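Local coordinates for protein lipase aflb (Neosartorya fumigata, PDB 6IDY) that probably hydrolyses ester bonds of lipids, as expected of a fungal lipase built on an alpha/beta-hydrolase core, and carries a bound calcium ion, at residues 58-63 / 67-72; 86-89 / 93-96. All coordinates share one frame; numbering follows the deposited sequence.

Contact 1 (58-63 / 67-72)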
loop_
_atom_site.group_PDB
_atom_site.type_symbol
_atom_site.label_atom_id
_atom_site.label_comp_id
_atom_site.label_asym_id
_atom_site.label_seq_id
_atom_site.Cartn_x
_atom_site.Cartn_y
_atom_site.Cartn_z
ATOM N N LYS A 58 26.880 5.182 11.838
ATOM C CA LYS A 58 26.374 5.163 10.464
ATOM C C LYS A 58 24.900 5.558 10.378
ATOM O O LYS A 58 24.447 5.907 9.292
ATOM C CB LYS A 58 26.619 3.797 9.793
ATOM C CG LYS A 58 28.088 3.391 9.745
ATOM C CD LYS A 58 28.554 3.054 8.336
ATOM C CE LYS A 58 30.042 2.786 8.282
ATOM N NZ LYS A 58 30.840 4.037 8.409
ATOM N N ASP A 59 24.154 5.509 11.507
ATOM C CA ASP A 59 22.726 5.848 11.560
ATOM C C ASP A 59 22.439 7.305 11.244
ATOM O O ASP A 59 23.296 8.163 11.445
ATOM C CB ASP A 59 22.119 5.480 12.923
ATOM C CG ASP A 59 21.989 3.992 13.179
ATOM O OD1 ASP A 59 21.662 3.251 12.227
ATOM O OD2 ASP A 59 22.187 3.571 14.338
ATOM N N ALA A 60 21.229 7.583 10.734
ATOM C CA ALA A 60 20.807 8.943 10.416
ATOM C C ALA A 60 20.561 9.686 11.729
ATOM O O ALA A 60 19.840 9.183 12.590
ATOM C CB ALA A 60 19.548 8.918 9.565
ATOM N N LYS A 61 21.248 10.819 11.917
ATOM C CA LYS A 61 21.140 11.659 13.113
ATOM C C LYS A 61 19.946 12.602 12.985
ATOM O O LYS A 61 19.437 13.105 13.990
ATOM C CB LYS A 61 22.425 12.477 13.315
ATOM C CG LYS A 61 23.604 11.655 13.802
ATOM C CD LYS A 61 24.871 12.492 13.901
ATOM C CE LYS A 61 26.076 11.671 14.294
ATOM N NZ LYS A 61 26.472 10.720 13.220
ATOM N N SER A 62 19.517 12.848 11.740
ATOM C CA SER A 62 18.419 13.741 11.411
ATOM C C SER A 62 17.659 13.238 10.176
ATOM O O SER A 62 18.083 12.277 9.528
ATOM C CB SER A 62 18.966 15.137 11.138
ATOM O OG SER A 62 19.713 15.111 9.936
ATOM N N VAL A 63 16.554 13.925 9.846
ATOM C CA VAL A 63 15.690 13.648 8.703
ATOM C C VAL A 63 16.461 13.909 7.395
ATOM O O VAL A 63 16.355 13.113 6.463
ATOM C CB VAL A 63 14.372 14.465 8.809
ATOM C CG1 VAL A 63 13.518 14.322 7.551
ATOM C CG2 VAL A 63 13.577 14.057 10.047
ATOM N N PHE A 67 17.391 11.362 4.116
ATOM C CA PHE A 67 17.166 11.707 2.713
ATOM C C PHE A 67 18.455 11.695 1.912
ATOM O O PHE A 67 18.428 11.285 0.750
ATOM C CB PHE A 67 16.430 13.047 2.561
ATOM C CG PHE A 67 14.935 12.950 2.730
ATOM C CD1 PHE A 67 14.155 12.266 1.802
ATOM C CD2 PHE A 67 14.301 13.560 3.803
ATOM C CE1 PHE A 67 12.769 12.179 1.957
ATOM C CE2 PHE A 67 12.912 13.486 3.950
ATOM C CZ PHE A 67 12.156 12.792 3.030
ATOM N N ASP A 68 19.589 12.103 2.538
ATOM C CA ASP A 68 20.914 12.078 1.909
ATOM C C ASP A 68 21.287 10.631 1.557
ATOM O O ASP A 68 21.815 10.385 0.475
ATOM C CB ASP A 68 21.984 12.720 2.818
ATOM C CG ASP A 68 21.918 14.235 2.957
ATOM O OD1 ASP A 68 21.172 14.874 2.190
ATOM O OD2 ASP A 68 22.612 14.777 3.831
ATOM N N LYS A 69 20.960 9.675 2.449
ATOM C CA LYS A 69 21.190 8.247 2.222
ATOM C C LYS A 69 20.316 7.744 1.069
ATOM O O LYS A 69 20.811 6.998 0.230
ATOM C CB LYS A 69 20.900 7.431 3.485
ATOM C CG LYS A 69 21.919 7.632 4.586
ATOM C CD LYS A 69 21.526 6.862 5.827
ATOM C CE LYS A 69 22.476 7.114 6.966
ATOM N NZ LYS A 69 23.806 6.509 6.702
ATOM N N ILE A 70 19.026 8.152 1.027
ATOM C CA ILE A 70 18.095 7.770 -0.051
ATOM C C ILE A 70 18.609 8.315 -1.402
ATOM O O ILE A 70 18.683 7.561 -2.372
ATOM C CB ILE A 70 16.622 8.175 0.258
ATOM C CG1 ILE A 70 16.094 7.428 1.515
ATOM C CG2 ILE A 70 15.701 7.923 -0.967
ATOM C CD1 ILE A 70 14.761 7.953 2.101
ATOM N N GLN A 71 19.029 9.601 -1.431
ATOM C CA GLN A 71 19.575 10.265 -2.624
ATOM C C GLN A 71 20.884 9.620 -3.114
ATOM O O GLN A 71 21.160 9.630 -4.315
ATOM C CB GLN A 71 19.713 11.778 -2.400
ATOM C CG GLN A 71 18.331 12.440 -2.324
ATOM C CD GLN A 71 18.351 13.935 -2.448
ATOM O OE1 GLN A 71 18.178 14.487 -3.540
ATOM N NE2 GLN A 71 18.533 14.623 -1.328
ATOM N N SER A 72 21.645 8.999 -2.190
ATOM C CA SER A 72 22.870 8.258 -2.490
ATOM C C SER A 72 22.513 6.976 -3.271
ATOM O O SER A 72 23.255 6.580 -4.171
ATOM C CB SER A 72 23.603 7.903 -1.199
ATOM O OG SER A 72 24.738 7.093 -1.459
#
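K69 reaches back from its helix to the backbone that leads into that same helix, where its NZ donates to K58 O at 2.7 Å. The approach is nearly end-on to the carbonyl, with a C=O...N angle of 171°. The lysine runs extended from CB to CE and then kinks at its last torsion (chi4 -69°), which turns the ammonium group back onto the carbonyl. Its aliphatic part does work of its own: K69 CE passes 4.0 Å from A60 N and 4.3 Å from A60 CB, so the last methylene packs against the A60 backbone and methyl group while only the tip is polar. A second carbonyl, V91 O, also accepts from NZ, so one ammonium group joins two stretches of backbone, 58-60 and the chain at V91.

V63 and F67 make the other half of the contact. Here the backbone bond is the ordinary first-turn one, F67 N to V63 O at 3.1 Å, and the two side chains lie next to each other, pointing the same way. CG1 of V63 stands anti to the backbone N (chi1 173°), beside the carbonyl carbon, which brings it beside the phenyl ring, 3.7 Å from F67 CE2. The ring atom CD2 also comes within 3.4 Å of V63 O, an oblique approach. Both residues then face V398 and L408, the latter on helix 405-412, while F67 also meets the ring of Y359.

S62 occupies the N-cap, its OG making a weak bond to E65 N. The whole is a worked case of a capped helix N-terminus, with the incoming loop fastened to the second turn by a lysine-to-carbonyl bond.

Contact 2 (86-89 / 93-96)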
loop_
_atom_site.group_PDB
_atom_site.type_symbol
_atom_site.label_atom_id
_atom_site.label_comp_id
_atom_site.label_asym_id
_atom_site.label_seq_id
_atom_site.Cartn_x
_atom_site.Cartn_y
_atom_site.Cartn_z
ATOM N N ARG A 86 18.422 -3.878 -1.306
ATOM C CA ARG A 86 19.820 -4.174 -0.985
ATOM C C ARG A 86 20.550 -2.926 -0.451
ATOM O O ARG A 86 21.243 -3.016 0.558
ATOM C CB ARG A 86 20.545 -4.735 -2.226
ATOM C CG ARG A 86 21.991 -5.167 -1.966
ATOM C CD ARG A 86 22.886 -4.903 -3.165
ATOM N NE ARG A 86 23.067 -6.096 -3.995
ATOM C CZ ARG A 86 22.389 -6.350 -5.111
ATOM N NH1 ARG A 86 21.468 -5.496 -5.547
ATOM N NH2 ARG A 86 22.620 -7.462 -5.796
ATOM N N GLU A 87 20.398 -1.780 -1.133
ATOM C CA GLU A 87 21.078 -0.525 -0.793
ATOM C C GLU A 87 20.593 0.127 0.504
ATOM O O GLU A 87 21.375 0.831 1.139
ATOM C CB GLU A 87 21.028 0.472 -1.961
ATOM C CG GLU A 87 21.847 0.058 -3.174
ATOM C CD GLU A 87 23.305 -0.271 -2.911
ATOM O OE1 GLU A 87 23.992 0.537 -2.246
ATOM O OE2 GLU A 87 23.758 -1.345 -3.369
ATOM N N ILE A 88 19.320 -0.123 0.896
ATOM C CA ILE A 88 18.681 0.338 2.135
ATOM C C ILE A 88 19.565 -0.045 3.347
ATOM O O ILE A 88 19.800 0.784 4.231
ATOM C CB ILE A 88 17.231 -0.247 2.194
ATOM C CG1 ILE A 88 16.219 0.623 1.392
ATOM C CG2 ILE A 88 16.719 -0.548 3.603
ATOM C CD1 ILE A 88 15.878 1.988 1.920
ATOM N N LEU A 89 20.097 -1.276 3.349
ATOM C CA LEU A 89 20.989 -1.721 4.417
ATOM C C LEU A 89 22.439 -1.312 4.194
ATOM O O LEU A 89 23.121 -0.992 5.166
ATOM C CB LEU A 89 20.866 -3.226 4.683
ATOM C CG LEU A 89 19.615 -3.698 5.444
ATOM C CD1 LEU A 89 19.695 -5.169 5.728
ATOM C CD2 LEU A 89 19.434 -2.952 6.777
ATOM N N LEU A 93 20.588 2.819 6.464
ATOM C CA LEU A 93 19.393 3.625 6.712
ATOM C C LEU A 93 18.543 3.101 7.882
ATOM O O LEU A 93 17.929 3.900 8.593
ATOM C CB LEU A 93 18.547 3.736 5.421
ATOM C CG LEU A 93 17.405 4.765 5.400
ATOM C CD1 LEU A 93 17.927 6.176 5.406
ATOM C CD2 LEU A 93 16.557 4.598 4.176
ATOM N N ILE A 94 18.514 1.774 8.087
ATOM C CA ILE A 94 17.674 1.187 9.126
ATOM C C ILE A 94 18.462 0.925 10.411
ATOM O O ILE A 94 19.365 0.084 10.417
ATOM C CB ILE A 94 16.873 -0.060 8.653
ATOM C CG1 ILE A 94 16.402 0.038 7.169
ATOM C CG2 ILE A 94 15.692 -0.355 9.600
ATOM C CD1 ILE A 94 15.503 1.310 6.724
ATOM N N PRO A 95 18.127 1.638 11.513
ATOM C CA PRO A 95 18.824 1.374 12.780
ATOM C C PRO A 95 18.351 0.068 13.409
ATOM O O PRO A 95 17.288 -0.452 13.049
ATOM C CB PRO A 95 18.510 2.601 13.645
ATOM C CG PRO A 95 17.347 3.249 13.022
ATOM C CD PRO A 95 17.065 2.650 11.678
ATOM N N ALA A 96 19.164 -0.458 14.345
ATOM C CA ALA A 96 18.959 -1.718 15.061
ATOM C C ALA A 96 17.591 -1.862 15.723
ATOM O O ALA A 96 16.989 -2.923 15.602
ATOM C CB ALA A 96 20.071 -1.929 16.079
#
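The flat groups meeting between I88 and L93 are two peptide units, with no aromatic ring taking part: the amide N-H of L93 points at the carbonyl of I88, N to O 3.1 Å, with a C=O...N angle of 176°. The bond thus lies in line with the carbonyl rather than over a face of the peptide, and L93 CB rests at 3.4 Å from the same I88 O. It closes a six-residue pi-turn (N-H of i+5 to C=O of i) where helix 81-90 ends, and the chain then turns through a short linker into helix 96-103, a helix-to-helix corner in the helical part of this lipase.

Around the bond, aliphatic groups pack the turn. I88 offers two branches to two different neighbours: CD1 meets CD2 of L93 at 3.5 Å, and CG2 meets I94, whose CG1 is 3.6 Å away. Each pair of side chains crosses at a slant. With its CG swung opposite the backbone N (chi1 -168°), L93 brings CD2 to that I88 methyl, and its isobutyl group also touches A66 of helix 63-73 and L409 of helix 405-412.

L89 adds a looser contact to I94, and both lean on L99 of the following helix. I94 also lays its outer methyl against I88, CD1 standing 3.8 Å from I88 CG2.

Overall arrangement
The two contacts follow one another along the chain and share a boundary, their centres about 10 Å apart. L93 is the main go-between: its CD1 packs 3.7 Å from K69 CD, and its CD2 lies 3.9 Å from I70 CG1. D59 OD1 packs 3.4 Å from P95 CA, while its carboxylate forms a salt bridge to K47 and accepts a hydrogen bond from S56 N. Contact 1 lies at the start of helix 63-73 and contact 2 at the end of helix 81-90; helix 405-412 covers parts of both. The centres sit about 23 and 20 Å from the centre of the chain, in its helical part; no calcium ligand (D255, A377, H380, G382) belongs to either.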